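Side-chain contacts in abietadiene synthase, chloroplastic (Abies grandis, PDB 3S9V), which belongs to the plant terpene synthases, largely helical enzymes that combine an N-terminal terpene synthase domain with a metal-binding one: residues Y613-E616 against A617-E621; N629-I632 against E633-V637. All coordinates share one frame; numbering follows the deposited sequence.

Contact 1 (Y613-E616 against A617-E621); sequences YTKE and AEWSE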
loop_
_atom_site.group_PDB
_atom_site.type_symbol
_atom_site.label_atom_id
_atom_site.label_comp_id
_atom_site.label_asym_id
_atom_site.label_seq_id
_atom_site.Cartn_x
_atom_site.Cartn_y
_atom_site.Cartn_z
ATOM N N TYR A 613 -38.088 -2.234 3.587
ATOM C CA TYR A 613 -38.464 -3.471 2.894
ATOM C C TYR A 613 -39.924 -3.382 2.471
ATOM O O TYR A 613 -40.301 -3.819 1.387
ATOM C CB TYR A 613 -38.308 -4.700 3.796
ATOM C CG TYR A 613 -36.891 -5.106 4.112
ATOM C CD1 TYR A 613 -35.873 -4.982 3.160
ATOM C CD2 TYR A 613 -36.570 -5.660 5.351
ATOM C CE1 TYR A 613 -34.571 -5.402 3.438
ATOM C CE2 TYR A 613 -35.270 -6.087 5.638
ATOM C CZ TYR A 613 -34.281 -5.955 4.680
ATOM O OH TYR A 613 -33.004 -6.381 4.962
ATOM N N THR A 614 -40.742 -2.818 3.349
ATOM C CA THR A 614 -42.163 -2.674 3.089
ATOM C C THR A 614 -42.463 -1.784 1.885
ATOM O O THR A 614 -43.374 -2.077 1.114
ATOM C CB THR A 614 -42.888 -2.117 4.329
ATOM O OG1 THR A 614 -42.770 -3.059 5.404
ATOM C CG2 THR A 614 -44.366 -1.880 4.032
ATOM N N LYS A 615 -41.704 -0.705 1.714
ATOM C CA LYS A 615 -41.946 0.181 0.586
ATOM C C LYS A 615 -41.619 -0.534 -0.723
ATOM O O LYS A 615 -42.331 -0.368 -1.709
ATOM C CB LYS A 615 -41.119 1.470 0.702
ATOM C CG LYS A 615 -41.587 2.580 -0.243
ATOM C CD LYS A 615 -40.723 3.832 -0.166
ATOM C CE LYS A 615 -40.828 4.539 1.183
ATOM N NZ LYS A 615 -42.140 5.211 1.389
ATOM N N GLU A 616 -40.547 -1.324 -0.742
ATOM C CA GLU A 616 -40.183 -2.056 -1.958
ATOM C C GLU A 616 -41.245 -3.102 -2.288
ATOM O O GLU A 616 -41.603 -3.290 -3.449
ATOM C CB GLU A 616 -38.828 -2.769 -1.814
ATOM C CG GLU A 616 -37.655 -1.856 -1.511
ATOM C CD GLU A 616 -36.312 -2.483 -1.871
ATOM O OE1 GLU A 616 -36.163 -3.719 -1.711
ATOM O OE2 GLU A 616 -35.403 -1.734 -2.303
ATOM N N ALA A 617 -41.737 -3.783 -1.261
ATOM C CA ALA A 617 -42.755 -4.811 -1.443
ATOM C C ALA A 617 -44.044 -4.227 -2.016
ATOM O O ALA A 617 -44.669 -4.825 -2.894
ATOM C CB ALA A 617 -43.043 -5.502 -0.115
ATOM N N GLU A 618 -44.447 -3.062 -1.516
ATOM C CA GLU A 618 -45.668 -2.422 -1.996
ATOM C C GLU A 618 -45.487 -1.974 -3.437
ATOM O O GLU A 618 -46.397 -2.112 -4.255
ATOM C CB GLU A 618 -46.036 -1.238 -1.099
ATOM C CG GLU A 618 -46.297 -1.668 0.340
ATOM C CD GLU A 618 -46.521 -0.506 1.291
ATOM O OE1 GLU A 618 -45.829 0.528 1.142
ATOM O OE2 GLU A 618 -47.374 -0.638 2.198
ATOM N N TRP A 619 -44.309 -1.445 -3.747
ATOM C CA TRP A 619 -44.022 -1.009 -5.105
ATOM C C TRP A 619 -44.024 -2.229 -6.016
ATOM O O TRP A 619 -44.470 -2.165 -7.157
ATOM C CB TRP A 619 -42.640 -0.357 -5.198
ATOM C CG TRP A 619 -42.524 1.018 -4.631
ATOM C CD1 TRP A 619 -43.536 1.903 -4.389
ATOM C CD2 TRP A 619 -41.310 1.695 -4.303
ATOM N NE1 TRP A 619 -43.026 3.090 -3.933
ATOM C CE2 TRP A 619 -41.661 2.992 -3.870
ATOM C CE3 TRP A 619 -39.957 1.333 -4.335
ATOM C CZ2 TRP A 619 -40.705 3.931 -3.472
ATOM C CZ3 TRP A 619 -39.006 2.267 -3.939
ATOM C CH2 TRP A 619 -39.387 3.550 -3.514
ATOM N N SER A 620 -43.502 -3.335 -5.496
ATOM C CA SER A 620 -43.409 -4.579 -6.245
ATOM C C SER A 620 -44.781 -5.140 -6.610
ATOM O O SER A 620 -45.068 -5.376 -7.783
ATOM C CB SER A 620 -42.615 -5.615 -5.441
ATOM O OG SER A 620 -42.263 -6.731 -6.245
ATOM N N GLU A 621 -45.630 -5.344 -5.608
ATOM C CA GLU A 621 -46.961 -5.885 -5.856
ATOM C C GLU A 621 -47.763 -4.969 -6.782
ATOM O O GLU A 621 -48.588 -5.438 -7.563
ATOM C CB GLU A 621 -47.700 -6.110 -4.528
ATOM C CG GLU A 621 -48.599 -4.979 -4.069
ATOM C CD GLU A 621 -49.910 -4.925 -4.836
ATOM O OE1 GLU A 621 -50.616 -5.957 -4.887
ATOM O OE2 GLU A 621 -50.237 -3.850 -5.384
#
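K615 lays its aliphatic chain over one face of the W619 indole, one helical turn further on, in a CH-pi contact between residues four apart along the helix. CG stands 3.9 Å from the centroid of the six-membered ring, 24° off its normal, and CD of K615 comes to 3.3 Å from CZ2 of W619. The lysine reaches this place because its CG is anti to the backbone N (chi1 -165°), and its bends at chi3 and chi4 then lift NZ off the ring. W619 meets it by turning the indole back along the helix. The same face also receives the K615 carbonyl, whose O lies 3.2 Å from W619 CG while accepting the W619 amide hydrogen bond.

A lighter pair lies beside this one: T614 points its methyl CG2 at the E618 carboxylate, 3.7 Å from OE2, leaving OG1 to bond to L610 O in the preceding turn. E618 CG comes as near as 3.1 Å to T614 O. K615 NZ and E618 OE1 are 6.0 Å apart, too far for a salt bridge, though the opposite charges may attract weakly.

This is the C-terminal end of helix 599-621. K615, E616 and W619 face helix 628-638, where E616 OE2 bonds to S638 OG; Y613 and T614 touch helix 521-541, and A617 and E618 meet L547 of helix 547-559.

Contact 2 (N629-I632 against E633-V637); sequences NEYI and ENASV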
loop_
_atom_site.group_PDB
_atom_site.type_symbol
_atom_site.label_atom_id
_atom_site.label_comp_id
_atom_site.label_asym_id
_atom_site.label_seq_id
_atom_site.Cartn_x
_atom_site.Cartn_y
_atom_site.Cartn_z
ATOM N N ASN A 629 -34.254 9.287 -7.748
ATOM C CA ASN A 629 -34.122 9.870 -6.416
ATOM C C ASN A 629 -34.980 9.194 -5.360
ATOM O O ASN A 629 -34.500 8.892 -4.268
ATOM C CB ASN A 629 -34.460 11.359 -6.449
ATOM C CG ASN A 629 -33.319 12.197 -6.969
ATOM O OD1 ASN A 629 -32.776 11.927 -8.038
ATOM N ND2 ASN A 629 -32.945 13.226 -6.212
ATOM N N GLU A 630 -36.246 8.963 -5.674
ATOM C CA GLU A 630 -37.120 8.324 -4.707
ATOM C C GLU A 630 -36.684 6.895 -4.453
ATOM O O GLU A 630 -36.660 6.455 -3.309
ATOM C CB GLU A 630 -38.575 8.335 -5.167
ATOM C CG GLU A 630 -39.509 7.608 -4.201
ATOM C CD GLU A 630 -40.985 7.856 -4.485
ATOM O OE1 GLU A 630 -41.432 7.589 -5.618
ATOM O OE2 GLU A 630 -41.701 8.313 -3.570
ATOM N N TYR A 631 -36.329 6.177 -5.513
ATOM C CA TYR A 631 -35.894 4.793 -5.367
ATOM C C TYR A 631 -34.626 4.708 -4.530
ATOM O O TYR A 631 -34.591 4.025 -3.497
ATOM C CB TYR A 631 -35.639 4.150 -6.732
ATOM C CG TYR A 631 -34.986 2.785 -6.631
ATOM C CD1 TYR A 631 -33.613 2.636 -6.793
ATOM C CD2 TYR A 631 -35.741 1.648 -6.331
ATOM C CE1 TYR A 631 -33.001 1.385 -6.660
ATOM C CE2 TYR A 631 -35.143 0.394 -6.193
ATOM C CZ TYR A 631 -33.772 0.273 -6.362
ATOM O OH TYR A 631 -33.174 -0.959 -6.240
ATOM N N ILE A 632 -33.587 5.404 -4.978
ATOM C CA ILE A 632 -32.320 5.402 -4.268
ATOM C C ILE A 632 -32.435 5.753 -2.789
ATOM O O ILE A 632 -31.761 5.143 -1.971
ATOM C CB ILE A 632 -31.293 6.330 -4.955
ATOM C CG1 ILE A 632 -30.443 5.499 -5.911
ATOM C CG2 ILE A 632 -30.380 6.986 -3.931
ATOM C CD1 ILE A 632 -29.722 4.342 -5.219
ATOM N N GLU A 633 -33.272 6.726 -2.435
ATOM C CA GLU A 633 -33.422 7.074 -1.024
ATOM C C GLU A 633 -33.886 5.883 -0.177
ATOM O O GLU A 633 -33.353 5.653 0.907
ATOM C CB GLU A 633 -34.389 8.246 -0.849
ATOM C CG GLU A 633 -33.809 9.580 -1.311
ATOM C CD GLU A 633 -32.419 9.865 -0.733
ATOM O OE1 GLU A 633 -32.247 9.770 0.502
ATOM O OE2 GLU A 633 -31.501 10.192 -1.519
ATOM N N ASN A 634 -34.868 5.126 -0.665
ATOM C CA ASN A 634 -35.359 3.953 0.064
ATOM C C ASN A 634 -34.400 2.758 -0.085
ATOM O O ASN A 634 -34.130 2.035 0.878
ATOM C CB ASN A 634 -36.736 3.539 -0.452
ATOM C CG ASN A 634 -37.338 2.405 0.355
ATOM O OD1 ASN A 634 -37.709 2.581 1.513
ATOM N ND2 ASN A 634 -37.429 1.233 -0.247
ATOM N N ALA A 635 -33.886 2.568 -1.300
ATOM C CA ALA A 635 -32.979 1.466 -1.603
ATOM C C ALA A 635 -31.638 1.563 -0.866
ATOM O O ALA A 635 -31.006 0.544 -0.574
ATOM C CB ALA A 635 -32.763 1.383 -3.123
ATOM N N SER A 636 -31.208 2.782 -0.558
ATOM C CA SER A 636 -29.955 2.993 0.163
ATOM C C SER A 636 -30.096 2.397 1.553
ATOM O O SER A 636 -29.103 2.064 2.201
ATOM C CB SER A 636 -29.640 4.491 0.298
ATOM O OG SER A 636 -29.436 5.083 -0.969
ATOM N N VAL A 637 -31.341 2.286 2.008
ATOM C CA VAL A 637 -31.641 1.722 3.316
ATOM C C VAL A 637 -32.021 0.240 3.227
ATOM O O VAL A 637 -31.596 -0.566 4.054
ATOM C CB VAL A 637 -32.792 2.497 4.002
ATOM C CG1 VAL A 637 -33.177 1.811 5.283
ATOM C CG2 VAL A 637 -32.357 3.929 4.286
#
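Y631 overlaps the methyl group of A635, four residues on, with one face of its phenol ring. The A635 CB lies 3.7 Å from the ring centroid, 21° off the normal and displaced toward the CE1 side, where the two carbons are 3.5 Å apart. With CG anti to the backbone N (chi1 171°), the tyrosine sends its ring forward along the helix and across the alanine. The backbone pairs the same two residues, A635 N donating to Y631 O over 2.7 Å. At the far end of the ring the hydroxyl is hydrogen-bonded to D683 OD2, so the phenol is held both across its face and at its polar end.

On the next pair the side chain joins in the backbone pattern. S636 turns OG back toward the preceding turn (chi1 -64°), and this hydroxyl donates to I632 O, which also takes the S636 amide. The two donors arrive from opposite faces of the carbonyl plane. The hydroxyl bond is very short as modelled, at 2.5 Å, and OG also rests 3.6 Å from the I632 methyl CG2.

At the solvent-facing side E633 bends at chi2, and its CG packs 3.1 Å from N629 O, the acceptor of its own amide. The bond from N634 N to E630 O is long and weak, whereas the amide end of N634 is secured elsewhere, ND2 donating to A612 O.

Helix 628-638 thus lies between two others: E630, N634 and V637 meet helix 599-621, while Y631 touches R679, I632 touches L676 and L680, and S636 touches L676, all of helix 669-693.

How the contacts relate
Running from the N terminus, helix 599-621 ends with contact 1, a short connection including Y624 and P626 follows, and helix 628-638 carries contact 2. The two contacts are in series, neither nested nor crossed, and each stays within a continuous helix, so neither closes a loop. They meet in space nonetheless, the centres of contact 1 and contact 2 lying about 12 Å apart. N634 of contact 2 makes most of these contacts: its ND2 lies 3.3 Å from E616 CG, and OD1 and CB approach K615 and W619. E630 touches W619 as well. Together the two contacts join two successive helices of the metal-binding domain, with helices 521-541 and 547-559 beyond contact 1 and helix 669-693 beyond contact 2.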